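Pullulanase (Bacillus acidopullulyticus, PDB 2WAN) hydrolyses the alpha-1,6-glucosidic linkages of pullulan and, as an alpha-amylase-family debranching enzyme, probably those of starch branch points as well. Local coordinates at residues G698-D703 with D760-A765; G686-V691 with M738-K743; A117-E122 with P282-N287. One frame throughout, in Å; residues are numbered along the deposited sequence. Where two conformers were deposited one is given.

Contact 1 (G698-D703 with D760-A765)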
loop_
_atom_site.group_PDB
_atom_site.type_symbol
_atom_site.label_atom_id
_atom_site.label_comp_id
_atom_site.label_asym_id
_atom_site.label_seq_id
_atom_site.Cartn_x
_atom_site.Cartn_y
_atom_site.Cartn_z
ATOM N N GLY A 698 2.163 14.532 22.845
ATOM C CA GLY A 698 1.397 15.203 21.794
ATOM C C GLY A 698 0.245 15.970 22.423
ATOM O O GLY A 698 0.208 16.195 23.643
ATOM N N PHE A 699 -0.717 16.359 21.594
ATOM C CA PHE A 699 -1.883 17.128 22.042
ATOM C C PHE A 699 -2.603 16.491 23.239
ATOM O O PHE A 699 -2.973 17.180 24.192
ATOM C CB PHE A 699 -2.866 17.300 20.866
ATOM C CG PHE A 699 -4.072 18.133 21.200
ATOM C CD1 PHE A 699 -3.959 19.510 21.348
ATOM C CD2 PHE A 699 -5.332 17.537 21.356
ATOM C CE1 PHE A 699 -5.073 20.284 21.665
ATOM C CE2 PHE A 699 -6.463 18.309 21.643
ATOM C CZ PHE A 699 -6.323 19.689 21.801
ATOM N N ALA A 700 -2.826 15.179 23.184
ATOM C CA ALA A 700 -3.609 14.527 24.232
ATOM C C ALA A 700 -2.842 14.397 25.554
ATOM O O ALA A 700 -3.465 14.225 26.602
ATOM C CB ALA A 700 -4.105 13.141 23.767
ATOM N N THR A 701 -1.510 14.495 25.488
ATOM C CA THR A 701 -0.642 14.084 26.610
ATOM C C THR A 701 0.340 15.155 27.112
ATOM O O THR A 701 1.229 14.868 27.929
ATOM C CB THR A 701 0.166 12.825 26.257
ATOM O OG1 THR A 701 0.848 13.029 25.007
ATOM C CG2 THR A 701 -0.760 11.605 26.170
ATOM N N GLY A 702 0.161 16.383 26.645
ATOM C CA GLY A 702 0.852 17.508 27.278
ATOM C C GLY A 702 1.668 18.426 26.395
ATOM O O GLY A 702 2.071 19.496 26.854
ATOM N N ASP A 703 1.933 18.034 25.147
ATOM C CA ASP A 703 2.674 18.913 24.257
ATOM C C ASP A 703 1.804 20.113 23.881
ATOM O O ASP A 703 0.653 19.934 23.524
ATOM C CB ASP A 703 3.153 18.166 23.010
ATOM C CG ASP A 703 4.037 19.029 22.128
ATOM O OD1 ASP A 703 3.512 19.888 21.392
ATOM O OD2 ASP A 703 5.265 18.841 22.180
ATOM N N ASP A 760 -5.826 8.962 27.312
ATOM C CA ASP A 760 -6.114 7.891 26.352
ATOM C C ASP A 760 -7.509 8.137 25.743
ATOM O O ASP A 760 -7.679 8.150 24.512
ATOM C CB ASP A 760 -6.052 6.534 27.096
ATOM C CG ASP A 760 -6.186 5.324 26.157
ATOM O OD1 ASP A 760 -7.119 5.285 25.326
ATOM O OD2 ASP A 760 -5.341 4.403 26.272
ATOM N N GLU A 761 -8.498 8.357 26.602
ATOM C CA GLU A 761 -9.852 8.667 26.153
ATOM C C GLU A 761 -9.908 9.909 25.274
ATOM O O GLU A 761 -10.615 9.917 24.267
ATOM C CB GLU A 761 -10.790 8.823 27.342
ATOM C CG GLU A 761 -11.105 7.461 28.014
ATOM C CD GLU A 761 -11.863 7.565 29.322
ATOM O OE1 GLU A 761 -11.711 8.582 30.038
ATOM O OE2 GLU A 761 -12.606 6.600 29.651
ATOM N N LEU A 762 -9.182 10.961 25.661
ATOM C CA LEU A 762 -9.129 12.197 24.856
ATOM C C LEU A 762 -8.558 12.000 23.450
ATOM O O LEU A 762 -9.126 12.508 22.483
ATOM C CB LEU A 762 -8.352 13.301 25.590
ATOM C CG LEU A 762 -8.193 14.634 24.840
ATOM C CD1 LEU A 762 -9.523 15.244 24.421
ATOM C CD2 LEU A 762 -7.472 15.613 25.777
ATOM N N ALA A 763 -7.465 11.249 23.334
ATOM C CA ALA A 763 -6.871 10.980 22.028
ATOM C C ALA A 763 -7.890 10.294 21.116
ATOM O O ALA A 763 -8.071 10.695 19.953
ATOM C CB ALA A 763 -5.637 10.122 22.183
ATOM N N HIS A 764 -8.566 9.287 21.656
ATOM C CA HIS A 764 -9.602 8.596 20.872
ATOM C C HIS A 764 -10.831 9.494 20.622
ATOM O O HIS A 764 -11.437 9.395 19.557
ATOM C CB HIS A 764 -9.978 7.231 21.496
ATOM C CG HIS A 764 -8.863 6.225 21.438
ATOM N ND1 HIS A 764 -8.682 5.351 20.383
ATOM C CD2 HIS A 764 -7.862 5.966 22.312
ATOM C CE1 HIS A 764 -7.616 4.598 20.610
ATOM N NE2 HIS A 764 -7.099 4.956 21.774
ATOM N N ALA A 765 -11.168 10.389 21.556
ATOM C CA ALA A 765 -12.301 11.308 21.348
ATOM C C ALA A 765 -12.069 12.194 20.122
ATOM O O ALA A 765 -12.988 12.436 19.349
ATOM C CB ALA A 765 -12.558 12.177 22.585
#

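Contact 2 (G686-V691 with M738-K743). With GOL (glycerol), chain B.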
loop_
_atom_site.group_PDB
_atom_site.type_symbol
_atom_site.label_atom_id
_atom_site.label_comp_id
_atom_site.label_asym_id
_atom_site.label_seq_id
_atom_site.Cartn_x
_atom_site.Cartn_y
_atom_site.Cartn_z
ATOM N N GLY A 686 0.370 14.250 15.805
ATOM C CA GLY A 686 -0.196 15.383 16.531
ATOM C C GLY A 686 -0.845 14.995 17.847
ATOM O O GLY A 686 -0.791 15.763 18.812
ATOM N N LEU A 687 -1.456 13.802 17.896
ATOM C CA LEU A 687 -2.135 13.349 19.098
ATOM C C LEU A 687 -1.231 12.867 20.221
ATOM O O LEU A 687 -1.512 13.157 21.388
ATOM C CB LEU A 687 -3.203 12.280 18.770
ATOM C CG LEU A 687 -4.458 12.877 18.113
ATOM C CD1 LEU A 687 -5.270 11.760 17.424
ATOM C CD2 LEU A 687 -5.314 13.612 19.161
ATOM N N ASP A 688 -0.183 12.111 19.893
ATOM C CA ASP A 688 0.625 11.516 20.966
ATOM C C ASP A 688 2.141 11.628 20.816
ATOM O O ASP A 688 2.882 11.028 21.596
ATOM C CB ASP A 688 0.181 10.068 21.256
ATOM C CG ASP A 688 0.584 9.101 20.174
ATOM O OD1 ASP A 688 1.062 9.544 19.115
ATOM O OD2 ASP A 688 0.437 7.875 20.400
ATOM N N GLY A 689 2.588 12.423 19.848
ATOM C CA GLY A 689 4.021 12.690 19.653
ATOM C C GLY A 689 4.617 11.906 18.502
ATOM O O GLY A 689 4.046 10.905 18.073
ATOM N N ASN A 690 5.760 12.363 17.978
ATOM C CA ASN A 690 6.407 11.662 16.864
ATOM C C ASN A 690 6.708 10.208 17.203
ATOM O O ASN A 690 7.118 9.896 18.325
ATOM C CB ASN A 690 7.690 12.379 16.398
ATOM C CG ASN A 690 8.213 11.829 15.063
ATOM O OD1 ASN A 690 7.939 12.386 13.995
ATOM N ND2 ASN A 690 8.943 10.721 15.119
ATOM N N VAL A 691 6.484 9.330 16.224
ATOM C CA VAL A 691 6.618 7.888 16.394
ATOM C C VAL A 691 8.046 7.441 16.768
ATOM O O VAL A 691 8.210 6.424 17.429
ATOM C CB VAL A 691 6.090 7.120 15.140
ATOM C CG1 VAL A 691 6.952 7.398 13.894
ATOM C CG2 VAL A 691 5.972 5.615 15.407
ATOM N N MET A 738 3.433 0.932 19.581
ATOM C CA MET A 738 2.906 0.632 20.909
ATOM C C MET A 738 1.389 0.811 21.032
ATOM O O MET A 738 0.788 1.624 20.334
ATOM C CB MET A 738 3.642 1.485 21.944
ATOM C CG MET A 738 5.155 1.410 21.778
ATOM S SD MET A 738 5.997 2.523 22.924
ATOM C CE MET A 738 5.582 1.766 24.501
ATOM N N THR A 739 0.770 0.055 21.941
ATOM C CA THR A 739 -0.629 0.338 22.257
ATOM C C THR A 739 -0.642 1.709 22.950
ATOM O O THR A 739 0.390 2.150 23.492
ATOM C CB THR A 739 -1.266 -0.703 23.186
ATOM O OG1 THR A 739 -0.730 -0.579 24.515
ATOM C CG2 THR A 739 -1.048 -2.130 22.657
ATOM N N LEU A 740 -1.778 2.398 22.922
ATOM C CA LEU A 740 -1.815 3.730 23.507
ATOM C C LEU A 740 -1.535 3.693 25.000
ATOM O O LEU A 740 -0.854 4.581 25.510
ATOM C CB LEU A 740 -3.134 4.466 23.198
ATOM C CG LEU A 740 -3.099 5.977 23.493
ATOM C CD1 LEU A 740 -1.889 6.649 22.827
ATOM C CD2 LEU A 740 -4.412 6.688 23.080
ATOM N N TRP A 741 -2.015 2.660 25.688
ATOM C CA TRP A 741 -1.808 2.555 27.141
ATOM C C TRP A 741 -0.305 2.486 27.436
ATOM O O TRP A 741 0.201 3.189 28.325
ATOM C CB TRP A 741 -2.573 1.347 27.748
ATOM C CG TRP A 741 -2.599 1.378 29.269
ATOM C CD1 TRP A 741 -2.096 0.440 30.122
ATOM C CD2 TRP A 741 -3.136 2.432 30.094
ATOM N NE1 TRP A 741 -2.303 0.833 31.443
ATOM C CE2 TRP A 741 -2.948 2.047 31.444
ATOM C CE3 TRP A 741 -3.779 3.658 29.816
ATOM C CZ2 TRP A 741 -3.358 2.855 32.526
ATOM C CZ3 TRP A 741 -4.190 4.458 30.883
ATOM C CH2 TRP A 741 -3.972 4.048 32.233
ATOM N N ASP A 742 0.396 1.665 26.658
ATOM C CA ASP A 742 1.848 1.496 26.802
ATOM C C ASP A 742 2.591 2.770 26.400
ATOM O O ASP A 742 3.561 3.165 27.061
ATOM C CB ASP A 742 2.323 0.323 25.949
ATOM C CG ASP A 742 1.900 -1.027 26.510
ATOM O OD1 ASP A 742 1.229 -1.082 27.559
ATOM O OD2 ASP A 742 2.254 -2.042 25.897
ATOM N N LYS A 743 2.142 3.391 25.312
ATOM C CA LYS A 743 2.751 4.637 24.816
ATOM C C LYS A 743 2.672 5.749 25.860
ATOM O O LYS A 743 3.656 6.461 26.087
ATOM C CB LYS A 743 2.067 5.084 23.514
ATOM C CG LYS A 743 2.289 6.538 23.128
ATOM C CD LYS A 743 3.752 6.853 22.788
ATOM C CE LYS A 743 4.000 8.354 22.916
ATOM N NZ LYS A 743 5.434 8.718 22.588
HETATM C C1 GOL B . 0.931 6.161 18.348
HETATM O O1 GOL B . 0.862 7.383 17.673
HETATM C C2 GOL B . 2.368 5.761 18.572
HETATM O O2 GOL B . 2.987 5.548 17.313
HETATM C C3 GOL B . 2.341 4.536 19.474
HETATM O O3 GOL B . 3.606 3.935 19.503
HETATM O O HOH W 1 5.396 8.515 19.854
#

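Contact 3 (A117-E122 with P282-N287)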
loop_
_atom_site.group_PDB
_atom_site.type_symbol
_atom_site.label_atom_id
_atom_site.label_comp_id
_atom_site.label_asym_id
_atom_site.label_seq_id
_atom_site.Cartn_x
_atom_site.Cartn_y
_atom_site.Cartn_z
ATOM N N ALA A 117 22.212 -8.895 -17.673
ATOM C CA ALA A 117 21.596 -8.423 -18.913
ATOM C C ALA A 117 20.100 -8.718 -18.967
ATOM O O ALA A 117 19.665 -9.838 -18.660
ATOM C CB ALA A 117 22.292 -9.019 -20.140
ATOM N N TYR A 118 19.333 -7.705 -19.367
ATOM C CA TYR A 118 17.879 -7.801 -19.460
ATOM C C TYR A 118 17.408 -7.477 -20.862
ATOM O O TYR A 118 17.888 -6.529 -21.480
ATOM C CB TYR A 118 17.206 -6.808 -18.494
ATOM C CG TYR A 118 17.236 -7.166 -17.030
ATOM C CD1 TYR A 118 16.946 -8.473 -16.592
ATOM C CD2 TYR A 118 17.497 -6.188 -16.065
ATOM C CE1 TYR A 118 16.943 -8.797 -15.250
ATOM C CE2 TYR A 118 17.485 -6.495 -14.718
ATOM C CZ TYR A 118 17.204 -7.809 -14.308
ATOM O OH TYR A 118 17.193 -8.141 -12.974
ATOM N N LEU A 119 16.445 -8.248 -21.351
ATOM C CA LEU A 119 15.752 -7.921 -22.576
ATOM C C LEU A 119 14.546 -7.072 -22.174
ATOM O O LEU A 119 13.532 -7.597 -21.679
ATOM C CB LEU A 119 15.343 -9.208 -23.318
ATOM C CG LEU A 119 14.744 -9.098 -24.724
ATOM C CD1 LEU A 119 15.748 -8.465 -25.728
ATOM C CD2 LEU A 119 14.276 -10.474 -25.216
ATOM N N ASP A 120 14.670 -5.756 -22.354
ATOM C CA ASP A 120 13.662 -4.806 -21.854
ATOM C C ASP A 120 12.712 -4.280 -22.910
ATOM O O ASP A 120 11.785 -3.540 -22.596
ATOM C CB ASP A 120 14.317 -3.638 -21.096
ATOM C CG ASP A 120 14.697 -4.003 -19.669
ATOM O OD1 ASP A 120 14.057 -4.904 -19.061
ATOM O OD2 ASP A 120 15.639 -3.382 -19.136
ATOM N N ASP A 121 12.953 -4.643 -24.171
ATOM C CA ASP A 121 12.016 -4.369 -25.260
ATOM C C ASP A 121 12.265 -5.457 -26.307
ATOM O O ASP A 121 13.178 -6.260 -26.152
ATOM C CB ASP A 121 12.232 -2.962 -25.848
ATOM C CG ASP A 121 10.984 -2.387 -26.507
ATOM O OD1 ASP A 121 10.849 -1.144 -26.520
ATOM O OD2 ASP A 121 10.124 -3.151 -27.007
ATOM N N GLU A 122 11.452 -5.496 -27.350
ATOM C CA GLU A 122 11.605 -6.529 -28.375
ATOM C C GLU A 122 13.027 -6.581 -28.959
ATOM O O GLU A 122 13.565 -7.663 -29.178
ATOM C CB GLU A 122 10.545 -6.395 -29.471
ATOM C CG GLU A 122 10.600 -5.123 -30.282
ATOM C CD GLU A 122 10.027 -5.304 -31.676
ATOM O OE1 GLU A 122 10.090 -6.432 -32.214
ATOM O OE2 GLU A 122 9.510 -4.314 -32.234
ATOM N N PRO A 282 14.633 -11.230 -30.426
ATOM C CA PRO A 282 14.893 -12.617 -30.022
ATOM C C PRO A 282 13.646 -13.325 -29.486
ATOM O O PRO A 282 12.680 -12.669 -29.095
ATOM C CB PRO A 282 15.935 -12.488 -28.906
ATOM C CG PRO A 282 16.446 -11.088 -28.968
ATOM C CD PRO A 282 15.364 -10.261 -29.589
ATOM N N ASP A 283 13.681 -14.656 -29.498
ATOM C CA ASP A 283 12.629 -15.498 -28.932
ATOM C C ASP A 283 12.823 -15.556 -27.414
ATOM O O ASP A 283 13.850 -16.046 -26.927
ATOM C CB ASP A 283 12.716 -16.899 -29.567
ATOM C CG ASP A 283 11.582 -17.830 -29.145
ATOM O OD1 ASP A 283 11.122 -17.766 -27.980
ATOM O OD2 ASP A 283 11.161 -18.651 -29.997
ATOM N N VAL A 284 11.839 -15.047 -26.667
ATOM C CA VAL A 284 11.944 -14.953 -25.199
ATOM C C VAL A 284 11.984 -16.305 -24.473
ATOM O O VAL A 284 12.272 -16.354 -23.270
ATOM C CB VAL A 284 10.841 -14.045 -24.573
ATOM C CG1 VAL A 284 10.980 -12.608 -25.074
ATOM C CG2 VAL A 284 9.445 -14.572 -24.863
ATOM N N THR A 285 11.710 -17.395 -25.203
ATOM C CA THR A 285 11.818 -18.752 -24.641
ATOM C C THR A 285 13.211 -19.380 -24.840
ATOM O O THR A 285 13.502 -20.461 -24.314
ATOM C CB THR A 285 10.728 -19.728 -25.206
ATOM O OG1 THR A 285 11.003 -20.034 -26.586
ATOM C CG2 THR A 285 9.308 -19.148 -25.074
ATOM N N HIS A 286 14.077 -18.692 -25.582
ATOM C CA HIS A 286 15.370 -19.251 -25.971
ATOM C C HIS A 286 16.498 -18.880 -25.013
ATOM O O HIS A 286 16.337 -18.020 -24.134
ATOM C CB HIS A 286 15.715 -18.819 -27.406
ATOM C CG HIS A 286 14.970 -19.569 -28.469
ATOM N ND1 HIS A 286 13.929 -20.434 -28.194
ATOM C CD2 HIS A 286 15.103 -19.564 -29.818
ATOM C CE1 HIS A 286 13.463 -20.936 -29.324
ATOM N NE2 HIS A 286 14.157 -20.423 -30.325
ATOM N N ASN A 287 17.639 -19.546 -25.178
ATOM C CA ASN A 287 18.831 -19.248 -24.401
ATOM C C ASN A 287 19.626 -18.144 -25.088
ATOM O O ASN A 287 20.341 -18.391 -26.065
ATOM C CB ASN A 287 19.687 -20.505 -24.239
ATOM C CG ASN A 287 20.847 -20.311 -23.277
ATOM O OD1 ASN A 287 20.943 -19.301 -22.572
ATOM N ND2 ASN A 287 21.737 -21.294 -23.240
HETATM O O HOH W 2 11.977 -9.977 -28.267
#

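Contact 1 (G698-D703 with D760-A765)
A700 packs against L762 and A763, and the cross-contact is purely apolar. The methyl CB of A700 meets the methyl CB of A763 at 3.7 Å. The small size of both residues lets the backbones come close, with the two CA atoms 5.3 Å apart. L762 adds a looser touch: its CD2 lies 4.3 Å from A700 CA. L762 carries CG opposite its backbone N (chi1 178°), which sends the isobutyl group out from the helix toward the loop.

Hydrogen bonds within the loop set its shape. G698 O accepts from T701 N at 3.0 Å and from D703 N at 2.9 Å, from opposite faces of the carbonyl plane. G698 N gives an almost straight bond to T701 OG1 (2.9 Å, 174°). The turn is thus closed through both polar atoms of G698. G702 has positive phi, where a side chain would be jammed against T701 O.

A700 N bonds to L687 O of helix 681-688. T701 packs on I744 and A763 on L740, both of helix 740-747. The loop after helix 681-688 thus packs on helix 753-769, part of the layer round the (beta/alpha)8 barrel, which also touches strand 915-920 through T916.

Contact 2 (G686-V691 with M738-K743)
D688 and K743 touch without forming a salt bridge. The lysine chain passes the aspartate alongside: CG of K743 is 3.6 Å from D688 OD2, and CE of K743 is 3.2 Å from the backbone D688 O. L740 comes in at the same carboxylate oxygen, its CD1 3.6 Å from D688 OD2. The CG of D688 lies between the backbone N and the carbonyl carbon (chi1 73°), which turns the carboxylate to L740, K743 and a bound glycerol. The opposite charges stay 5.5 Å apart, from D688 OD2 to K743 NZ, so any attraction is probably long-range rather than a contact pair. The bend of the lysine at chi2 (65°) carries NZ past the carboxylate. There NZ bonds to K694 O, A696 O and a water, and that water also reaches N690 O.

The glycerol, probably from the crystallisation liquor, bridges the two segments. Its O1 donates to D688 OD1 at 2.6 Å, and its O3 accepts from M738 N at 3.0 Å. With an alanine here in place of D688, glycerol O1 would probably lose this acceptor and a gap would open beside L740 CD1 and K743 CG.

The helices follow consecutive strands of the eight-stranded parallel barrel typical of the alpha-amylase family. Helix 681-688 comes after strand 677-679. Helix 740-747 comes after strand 728-730.

Further out, G689 and the start of helix 740-747 place these groups. G689 leaves the helix with positive phi (102°), and a CB there would be jammed against D688 O. T739 is the N-cap of helix 740-747, with a weak capping bond from D742 N to T739 OG1 (3.3 Å). T739 OG1 also bonds to R784 O, and L740 N donates to E780 OE2.

Contact 3 (A117-E122 with P282-N287)
P282 opens the second segment and meets both L119 and E122. Strand 114-121 and the strands 273-278 and 288-292 that this loop joins lie in one mixed seven-stranded sheet near the modelled N-terminus. The loop holds a type I beta turn, D283 to H286, with an Asx turn at D283.

The ring of P282 sits close to the end of the strand segment, its CD 3.2 Å from E122 O. Its CG makes a looser apolar touch on L119 CD1 at 4.2 Å. A water spans the backbones here, donating to E122 O and to P282 O (2.9 Å). P282 also packs on L288 of the next strand.

D283 faces away from the strand and serves the turn. Its OD1 takes two bonds: T285 N comes in on the anti side at 2.9 Å, and T285 OG1 comes from above the carboxylate plane at 2.7 Å. Two donors on one oxygen would hold the carboxylate against rotation.

V284 brings its CG1 to 3.9 Å from L119 CD2. The two side chains cross at about a right angle. With chi1 at -173°, trans to the backbone N, L119 reaches toward V284 and P282. Y311 lies on V284 as well.

Before N287 leads into strand 288-292, H286 N closes the turn on D283 O at 3.0 Å.

Contact 3 comes first along the chain and closes before the other two open. Its sheet lies near the modelled N-terminus, on the opposite side of the chain's centre. Its centre is about 51 Å from that of contact 2 and about 58 Å from that of contact 1. Contacts 1 and 2 are neighbours in the catalytic barrel domain, with centres about 9 Å apart, and their segments alternate along the chain. They touch directly: F699 N meets G686 O, and H764 packs on L740. Helices 681-688, 740-747 and 753-769 thus form one packed region, while contact 3 lies in a beta domain that still touches the rest of the chain through Y118.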